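Local coordinates for protein metallo-beta-lactamase (PDB 5AYA) that hydrolyses beta-lactam antibiotics, probably through the two zinc ions of its active site, at which the inhibitor L-captopril is bound here, at residues A96-T101 with G149-G154; A173-A178 with I212-E217; D4-Q9 with G42-G47. All blocks are in the same frame, centred on the assembly; numbering follows the deposited sequence.

Contact 1: residues A96-T101 with G149-G154. With ZN (zinc ion), chain B; NA (sodium ion), chain E; X8Z (L-captopril), chain H.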
loop_
_atom_site.group_PDB
_atom_site.type_symbol
_atom_site.label_atom_id
_atom_site.label_comp_id
_atom_site.label_asym_id
_atom_site.label_seq_id
_atom_site.Cartn_x
_atom_site.Cartn_y
_atom_site.Cartn_z
ATOM N N ALA A 96 9.829 -10.609 -0.252
ATOM C CA ALA A 96 10.128 -12.001 0.053
ATOM C C ALA A 96 9.528 -12.463 1.382
ATOM O O ALA A 96 8.892 -13.499 1.450
ATOM C CB ALA A 96 11.625 -12.215 0.034
ATOM N N ALA A 97 9.699 -11.677 2.438
ATOM C CA ALA A 97 9.323 -12.125 3.776
ATOM C C ALA A 97 7.805 -12.204 4.019
ATOM O O ALA A 97 7.355 -12.831 4.996
ATOM C CB ALA A 97 9.991 -11.255 4.827
ATOM N N ASN A 98 7.013 -11.565 3.156
ATOM C CA ASN A 98 5.560 -11.638 3.263
ATOM C C ASN A 98 4.927 -12.613 2.234
ATOM O O ASN A 98 3.722 -12.853 2.269
ATOM C CB ASN A 98 4.944 -10.239 3.105
ATOM C CG ASN A 98 5.198 -9.307 4.307
ATOM O OD1 ASN A 98 5.698 -9.708 5.358
ATOM N ND2 ASN A 98 4.843 -8.035 4.133
ATOM N N VAL A 99 5.730 -13.202 1.353
ATOM C CA VAL A 99 5.186 -14.026 0.271
ATOM C C VAL A 99 4.390 -15.214 0.803
ATOM O O VAL A 99 3.288 -15.500 0.314
ATOM C CB VAL A 99 6.272 -14.531 -0.694
ATOM C CG1 VAL A 99 5.795 -15.780 -1.422
ATOM C CG2 VAL A 99 6.649 -13.457 -1.701
ATOM N N ASP A 100 4.929 -15.899 1.806
ATOM C CA ASP A 100 4.241 -17.060 2.370
ATOM C C ASP A 100 2.935 -16.647 3.003
ATOM O O ASP A 100 1.931 -17.323 2.807
ATOM C CB ASP A 100 5.106 -17.801 3.395
ATOM C CG ASP A 100 6.254 -18.558 2.753
ATOM O OD1 ASP A 100 6.169 -18.870 1.542
ATOM O OD2 ASP A 100 7.242 -18.850 3.467
ATOM N N THR A 101 2.930 -15.532 3.738
ATOM C CA THR A 101 1.686 -15.031 4.313
ATOM C C THR A 101 0.618 -14.717 3.260
ATOM O O THR A 101 -0.564 -14.927 3.508
ATOM C CB THR A 101 1.908 -13.793 5.199
ATOM O OG1 THR A 101 2.831 -14.109 6.235
ATOM C CG2 THR A 101 0.603 -13.324 5.825
ATOM N N GLY A 149 9.625 -3.481 9.109
ATOM C CA GLY A 149 9.388 -3.001 10.462
ATOM C C GLY A 149 8.011 -3.357 11.007
ATOM O O GLY A 149 7.896 -3.989 12.057
ATOM N N HIS A 150 6.982 -2.817 10.352
ATOM C CA HIS A 150 5.588 -3.077 10.683
ATOM C C HIS A 150 5.305 -4.523 10.314
ATOM O O HIS A 150 4.509 -5.199 10.974
ATOM C CB HIS A 150 4.679 -2.069 9.907
ATOM C CG HIS A 150 3.200 -2.251 10.120
ATOM N ND1 HIS A 150 2.501 -1.526 11.060
ATOM C CD2 HIS A 150 2.266 -2.913 9.393
ATOM C CE1 HIS A 150 1.215 -1.811 10.974
ATOM N NE2 HIS A 150 1.042 -2.651 9.970
ATOM N N THR A 151 5.878 -4.944 9.183
ATOM C CA THR A 151 5.998 -6.348 8.799
ATOM C C THR A 151 7.410 -6.517 8.229
ATOM O O THR A 151 8.038 -5.525 7.831
ATOM C CB THR A 151 5.010 -6.776 7.698
ATOM O OG1 THR A 151 5.316 -6.079 6.475
ATOM C CG2 THR A 151 3.543 -6.519 8.101
ATOM N N GLU A 152 7.876 -7.762 8.156
ATOM C CA GLU A 152 9.231 -8.064 7.687
ATOM C C GLU A 152 9.327 -7.854 6.179
ATOM O O GLU A 152 10.331 -7.353 5.679
ATOM C CB GLU A 152 9.593 -9.505 8.026
ATOM C CG GLU A 152 11.084 -9.793 8.094
ATOM C CD GLU A 152 11.389 -11.255 8.382
ATOM O OE1 GLU A 152 10.597 -11.907 9.104
ATOM O OE2 GLU A 152 12.423 -11.757 7.876
ATOM N N GLY A 153 8.234 -8.128 5.469
ATOM C CA GLY A 153 8.244 -8.034 4.013
ATOM C C GLY A 153 7.608 -6.791 3.413
ATOM O O GLY A 153 7.321 -6.771 2.230
ATOM N N GLY A 154 7.499 -5.717 4.193
ATOM C CA GLY A 154 6.789 -4.528 3.779
ATOM C C GLY A 154 7.467 -3.849 2.607
ATOM O O GLY A 154 8.700 -3.716 2.588
HETATM ZN ZN ZN B . -0.507 -3.550 9.003
HETATM NA NA NA E . 5.107 -6.526 0.307
HETATM O O1 X8Z H . -1.212 1.872 10.842
HETATM C C4 X8Z H . -2.370 1.520 11.053
HETATM C C2 X8Z H . -2.718 0.054 10.992
HETATM C C1 X8Z H . -1.731 -0.595 10.047
HETATM S S X8Z H . -2.257 -2.236 9.549
HETATM C C3 X8Z H . -2.734 -0.621 12.367
HETATM N N X8Z H . -3.392 2.360 11.283
HETATM C C8 X8Z H . -3.236 3.815 11.183
HETATM C C9 X8Z H . -2.248 4.366 12.151
HETATM O O3 X8Z H . -2.180 3.829 13.363
HETATM O O2 X8Z H . -1.566 5.340 11.863
HETATM C C5 X8Z H . -4.767 1.973 11.628
HETATM C C6 X8Z H . -5.572 3.265 11.706
HETATM C C7 X8Z H . -4.599 4.414 11.517
HETATM O O HOH W 1 3.134 -8.108 1.675
#
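The helical segment A96-T101 lies against the zinc-binding loop G149-G154, the backbones coming nearest at A97 and G153, whose CA atoms are 4.2 Å apart. N98 carries the contact with its carboxamide. CG stands anti to the carbonyl carbon (chi1 -71°), which extends the flat amide over G153. ND2 donates to T151 OG1 at 3.1 Å, in an almost straight bond (177°) in the amide plane. On the other branch, OD1 receives a weak, bent bond from G153 N at 3.0 Å. The straight ND2 bond, with the weak one at OD1, would favour this rotation of the amide. G153, without a side chain, lets the loop lie close on the helix backbone at N98; its CA sits over the face of the amide, 3.3 Å from N98 CG. Beside it, the methyl of A97 rests on the aliphatic start of E152, CB to CB 3.7 Å, at the exposed margin.

ND2 of N98 also donates to a water that, like G153 O, coordinates a sodium ion; the carbonyls of S70 and T71 complete the four ligands found. On the same loop, H150 NE2 binds a zinc ion at 2.0 Å, together with H72, H74 and the captopril sulfur. N98 thus lies behind T151, whose side chain touches the zinc ligand H72, and reaches the sodium through the water. The contact joins helix 96-104, whose A96 and V99 pack on A128 of strand 126-129, to the loop between strands 140-146 and 155-163.

Contact 2: residues A173-A178 with I212-E217. With ZN (zinc ion), chain C; X8Z (L-captopril), chain H.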
loop_
_atom_site.group_PDB
_atom_site.type_symbol
_atom_site.label_atom_id
_atom_site.label_comp_id
_atom_site.label_asym_id
_atom_site.label_seq_id
_atom_site.Cartn_x
_atom_site.Cartn_y
_atom_site.Cartn_z
ATOM N N ALA A 173 2.769 4.614 0.091
ATOM C CA ALA A 173 3.593 4.431 1.276
ATOM C C ALA A 173 3.014 3.336 2.146
ATOM O O ALA A 173 1.848 3.395 2.541
ATOM C CB ALA A 173 3.680 5.725 2.077
ATOM N N ASP A 174 3.842 2.337 2.428
ATOM C CA ASP A 174 3.491 1.278 3.369
ATOM C C ASP A 174 3.378 1.858 4.768
ATOM O O ASP A 174 3.898 2.935 5.033
ATOM C CB ASP A 174 4.554 0.182 3.351
ATOM C CG ASP A 174 4.044 -1.152 3.917
ATOM O OD1 ASP A 174 2.821 -1.303 4.108
ATOM O OD2 ASP A 174 4.883 -2.001 4.250
ATOM N N SER A 175 2.691 1.142 5.660
ATOM C CA SER A 175 2.593 1.559 7.064
ATOM C C SER A 175 3.944 1.447 7.730
ATOM O O SER A 175 4.649 0.441 7.583
ATOM C CB SER A 175 1.547 0.724 7.842
ATOM O OG SER A 175 0.374 0.526 7.073
ATOM N N LEU A 176 4.268 2.470 8.511
ATOM C CA LEU A 176 5.513 2.545 9.276
ATOM C C LEU A 176 5.237 2.586 10.792
ATOM O O LEU A 176 6.107 2.986 11.583
ATOM C CB LEU A 176 6.278 3.803 8.854
ATOM C CG LEU A 176 6.601 3.917 7.343
ATOM C CD1 LEU A 176 7.218 5.284 7.052
ATOM C CD2 LEU A 176 7.515 2.784 6.899
ATOM N N THR A 177 4.100 2.025 11.184
ATOM C CA THR A 177 3.602 2.111 12.556
ATOM C C THR A 177 4.061 0.918 13.411
ATOM O O THR A 177 3.910 -0.248 13.017
ATOM C CB THR A 177 2.062 2.262 12.588
ATOM O OG1 THR A 177 1.426 1.328 11.700
ATOM C CG2 THR A 177 1.682 3.672 12.193
ATOM N N ALA A 178 4.705 1.231 14.534
ATOM C CA ALA A 178 4.954 0.256 15.604
ATOM C C ALA A 178 3.647 -0.122 16.321
ATOM O O ALA A 178 3.230 0.515 17.292
ATOM C CB ALA A 178 5.961 0.823 16.597
ATOM N N ILE A 212 0.371 8.513 -1.354
ATOM C CA ILE A 212 -0.873 7.827 -1.025
ATOM C C ILE A 212 -0.518 6.799 0.068
ATOM O O ILE A 212 0.262 5.880 -0.168
ATOM C CB ILE A 212 -1.475 7.128 -2.255
ATOM C CG1 ILE A 212 -1.700 8.144 -3.378
ATOM C CG2 ILE A 212 -2.785 6.433 -1.907
ATOM C CD1 ILE A 212 -1.186 7.705 -4.725
ATOM N N ALA A 213 -0.918 7.093 1.305
ATOM C CA ALA A 213 -0.648 6.180 2.419
ATOM C C ALA A 213 -1.631 5.018 2.420
ATOM O O ALA A 213 -2.789 5.161 2.018
ATOM C CB ALA A 213 -0.683 6.922 3.743
ATOM N N ALA A 214 -1.150 3.850 2.831
ATOM C CA ALA A 214 -1.978 2.643 2.824
ATOM C C ALA A 214 -3.275 2.910 3.595
ATOM O O ALA A 214 -4.379 2.626 3.110
ATOM C CB ALA A 214 -1.213 1.474 3.445
ATOM N N HIS A 215 -3.131 3.489 4.777
ATOM C CA HIS A 215 -4.238 4.192 5.437
ATOM C C HIS A 215 -4.338 5.655 4.958
ATOM O O HIS A 215 -3.530 6.511 5.333
ATOM C CB HIS A 215 -4.112 4.103 6.972
ATOM C CG HIS A 215 -4.322 2.719 7.514
ATOM N ND1 HIS A 215 -5.574 2.160 7.675
ATOM C CD2 HIS A 215 -3.436 1.747 7.832
ATOM C CE1 HIS A 215 -5.450 0.908 8.079
ATOM N NE2 HIS A 215 -4.161 0.633 8.184
ATOM N N PRO A 216 -5.389 5.959 4.184
ATOM C CA PRO A 216 -5.412 7.138 3.323
ATOM C C PRO A 216 -5.450 8.444 4.077
ATOM O O PRO A 216 -4.824 9.407 3.652
ATOM C CB PRO A 216 -6.672 6.940 2.466
ATOM C CG PRO A 216 -7.421 5.802 3.089
ATOM C CD PRO A 216 -6.380 4.963 3.755
ATOM N N GLU A 217 -5.974 8.425 5.298
ATOM C CA GLU A 217 -5.954 9.622 6.137
ATOM C C GLU A 217 -4.562 10.003 6.638
ATOM O O GLU A 217 -4.325 11.155 6.976
ATOM C CB GLU A 217 -6.939 9.474 7.308
ATOM C CG GLU A 217 -6.449 8.634 8.476
ATOM C CD GLU A 217 -6.505 7.155 8.204
ATOM O OE1 GLU A 217 -7.178 6.744 7.231
ATOM O OE2 GLU A 217 -5.859 6.399 8.956
HETATM ZN ZN ZN C . -3.692 -1.533 7.803
HETATM O O1 X8Z H . -1.212 1.872 10.842
HETATM C C4 X8Z H . -2.370 1.520 11.053
HETATM C C2 X8Z H . -2.718 0.054 10.992
HETATM C C1 X8Z H . -1.731 -0.595 10.047
HETATM S S X8Z H . -2.257 -2.236 9.549
HETATM C C3 X8Z H . -2.734 -0.621 12.367
HETATM N N X8Z H . -3.392 2.360 11.283
HETATM C C8 X8Z H . -3.236 3.815 11.183
HETATM C C9 X8Z H . -2.248 4.366 12.151
HETATM O O3 X8Z H . -2.180 3.829 13.363
HETATM O O2 X8Z H . -1.566 5.340 11.863
HETATM C C5 X8Z H . -4.767 1.973 11.628
HETATM C C6 X8Z H . -5.572 3.265 11.706
HETATM C C7 X8Z H . -4.599 4.414 11.517
HETATM O O HOH W 2 -0.284 3.781 6.398
#
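A173 and A213 pair as parallel neighbours, CA atoms 4.7 Å apart, where strand 166-173 and the outermost strand 210-213 end in one sheet of the metallo-beta-lactamase alpha-beta/beta-alpha fold. Two bonds flank A213: A173 N donates to I212 O at 2.8 Å, and A214 N to A173 O at 3.0 Å. Beyond this pair the chains part, and the loops that follow both reach the zinc site.

The methyl of A214 faces S175, with CB 4.1 Å from S175 OG. That hydroxyl, anti to its carbonyl carbon (chi1 -42°), lies at the edge of the H215 ring, near its plane. A water accepts from H215 N and makes a weak link to S175 OG. H215 NE2 binds the second zinc ion at 2.2 Å, which D76, H77 and the captopril sulfur also coordinate. The amide nitrogen of captopril sits over one face of the H215 ring, 3.5 Å above the plane, while the sulfur lies at the ring edge. D174 OD1 accepts from S175 N weakly and is also bonded to H72 ND1, which would help orient that ligand of the first zinc ion. Further along, T177 OG1 donates to O1 of captopril at 2.8 Å.

Contact 3: residues D4-Q9 with G42-G47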
loop_
_atom_site.group_PDB
_atom_site.type_symbol
_atom_site.label_atom_id
_atom_site.label_comp_id
_atom_site.label_asym_id
_atom_site.label_seq_id
_atom_site.Cartn_x
_atom_site.Cartn_y
_atom_site.Cartn_z
ATOM N N ASP A 4 -15.222 2.470 7.032
ATOM C CA ASP A 4 -14.728 1.157 7.429
ATOM C C ASP A 4 -13.920 0.532 6.297
ATOM O O ASP A 4 -14.069 0.896 5.124
ATOM C CB ASP A 4 -15.889 0.224 7.811
ATOM C CG ASP A 4 -16.673 0.720 9.018
ATOM O OD1 ASP A 4 -16.236 1.691 9.672
ATOM O OD2 ASP A 4 -17.738 0.140 9.307
ATOM N N TRP A 5 -13.105 -0.450 6.658
ATOM C CA TRP A 5 -12.084 -0.971 5.771
ATOM C C TRP A 5 -12.682 -1.666 4.539
ATOM O O TRP A 5 -11.998 -1.832 3.525
ATOM C CB TRP A 5 -11.174 -1.950 6.533
ATOM C CG TRP A 5 -10.415 -1.338 7.706
ATOM C CD1 TRP A 5 -10.211 -0.004 7.957
ATOM C CD2 TRP A 5 -9.700 -2.052 8.735
ATOM N NE1 TRP A 5 -9.425 0.154 9.083
ATOM C CE2 TRP A 5 -9.094 -1.083 9.576
ATOM C CE3 TRP A 5 -9.508 -3.416 9.023
ATOM C CZ2 TRP A 5 -8.319 -1.433 10.691
ATOM C CZ3 TRP A 5 -8.745 -3.763 10.137
ATOM C CH2 TRP A 5 -8.177 -2.772 10.969
ATOM N N SER A 6 -13.937 -2.107 4.634
ATOM C CA SER A 6 -14.532 -2.905 3.575
ATOM C C SER A 6 -15.611 -2.123 2.828
ATOM O O SER A 6 -16.232 -2.649 1.896
ATOM C CB SER A 6 -15.099 -4.209 4.149
ATOM O OG SER A 6 -15.174 -5.212 3.148
ATOM N N SER A 7 -15.755 -0.843 3.176
ATOM C CA SER A 7 -16.877 -0.020 2.709
ATOM C C SER A 7 -16.807 0.362 1.210
ATOM O O SER A 7 -15.774 0.179 0.554
ATOM C CB SER A 7 -16.979 1.252 3.563
ATOM O OG SER A 7 -16.058 2.237 3.136
ATOM N N PRO A 8 -17.914 0.900 0.664
ATOM C CA PRO A 8 -17.863 1.359 -0.717
ATOM C C PRO A 8 -17.274 2.772 -0.831
ATOM O O PRO A 8 -17.291 3.543 0.139
ATOM C CB PRO A 8 -19.339 1.325 -1.170
ATOM C CG PRO A 8 -20.103 0.684 -0.057
ATOM C CD PRO A 8 -19.293 0.914 1.181
ATOM N N GLN A 9 -16.731 3.087 -2.006
ATOM C CA GLN A 9 -16.022 4.340 -2.205
ATOM C C GLN A 9 -15.909 4.602 -3.699
ATOM O O GLN A 9 -15.460 3.740 -4.479
ATOM C CB GLN A 9 -14.647 4.281 -1.530
ATOM C CG GLN A 9 -13.732 5.464 -1.777
ATOM C CD GLN A 9 -14.330 6.775 -1.327
ATOM O OE1 GLN A 9 -14.456 7.029 -0.133
ATOM N NE2 GLN A 9 -14.642 7.651 -2.286
ATOM N N GLY A 42 -5.174 -5.009 -2.258
ATOM C CA GLY A 42 -6.477 -5.597 -2.566
ATOM C C GLY A 42 -7.555 -5.235 -1.571
ATOM O O GLY A 42 -8.709 -5.608 -1.756
ATOM N N THR A 43 -7.192 -4.470 -0.546
ATOM C CA THR A 43 -8.062 -4.209 0.595
ATOM C C THR A 43 -8.502 -5.517 1.347
ATOM O O THR A 43 -7.798 -6.530 1.287
ATOM C CB THR A 43 -9.237 -3.290 0.172
ATOM O OG1 THR A 43 -9.739 -2.567 1.300
ATOM C CG2 THR A 43 -10.358 -4.050 -0.488
ATOM N N THR A 44 -9.588 -5.460 2.125
ATOM C CA THR A 44 -10.084 -6.630 2.887
ATOM C C THR A 44 -10.579 -7.725 1.945
ATOM O O THR A 44 -10.661 -7.521 0.732
ATOM C CB THR A 44 -11.285 -6.275 3.782
ATOM O OG1 THR A 44 -12.424 -5.985 2.954
ATOM C CG2 THR A 44 -10.977 -5.089 4.708
ATOM N N GLU A 45 -10.995 -8.852 2.524
ATOM C CA GLU A 45 -11.559 -9.946 1.746
ATOM C C GLU A 45 -12.852 -9.564 1.031
ATOM O O GLU A 45 -13.094 -9.998 -0.104
ATOM C CB GLU A 45 -11.837 -11.156 2.644
ATOM C CG GLU A 45 -12.476 -12.310 1.889
ATOM C CD GLU A 45 -13.067 -13.352 2.815
ATOM O OE1 GLU A 45 -13.505 -12.980 3.927
ATOM O OE2 GLU A 45 -13.101 -14.532 2.409
ATOM N N LYS A 46 -13.693 -8.780 1.701
ATOM C CA LYS A 46 -14.958 -8.350 1.096
ATOM C C LYS A 46 -14.773 -7.085 0.251
ATOM O O LYS A 46 -15.568 -6.814 -0.649
ATOM C CB LYS A 46 -16.002 -8.091 2.163
ATOM C CG LYS A 46 -16.493 -9.324 2.905
ATOM C CD LYS A 46 -17.310 -8.895 4.121
ATOM C CE LYS A 46 -16.446 -8.272 5.220
ATOM N NZ LYS A 46 -16.899 -6.916 5.646
ATOM N N GLY A 47 -13.733 -6.310 0.562
ATOM C CA GLY A 47 -13.299 -5.217 -0.294
ATOM C C GLY A 47 -13.108 -5.652 -1.738
ATOM O O GLY A 47 -13.493 -4.936 -2.662
#
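S6 fits against T44, K46 and G47 where the type I beta turn D4 to S7 of the N-terminal segment packs against the capped start of helix 47-57. Polar groups gather round the S6 hydroxyl. It lies anti to the backbone N (chi1 -156°), which carries OG to within 2.9 Å of T44 OG1. The latter accepts from G47 N at 2.7 Å, the capping bond at the head of the helix. K46 closes round the same hydroxyl, its CB 3.2 Å from S6 OG. The lysine bends at chi3 and chi4, bringing NZ back alongside S6 CB at 3.6 Å.

A second set of polar bonds involves the turn itself. D4 O receives both S7 N and S7 OG, the hydroxyl bonding in the carbonyl plane on a lone pair. A weak, unsettled bond may run from T43 OG1 to W5 O, which also accepts from T23 OG1.

Beyond its CB, W5 turns from the loop toward the active site, packing on I26 and lying close to D76 and H215, two ligands of the second zinc ion. Van der Waals contacts complete the interface: T44 CG2 touches W5 CB at 3.6 Å, and the T44 methyl CG2 also lies 3.6 Å from W5 O.

Overall arrangement
From the N terminus, contact 3 comes first: D4-Q9 returns to G42-G47 after the opening strands of the seven-stranded sheet, tying the N-terminal segment to the start of helix 47-57. Contact 1 follows, closing a longer loop from helix 96-104 of that half to a loop of the five-stranded sheet. Contact 2 comes last, bridging the ends of two strands of the second sheet around helix 190-205. The three loops run in series, neither nesting nor crossing. In space they converge on the zinc site: contacts 1 and 2 touch through H150 and T177, contacts 2 and 3 through H215 and W5, whereas contacts 1 and 3 stay about 9 Å apart at their nearest atoms.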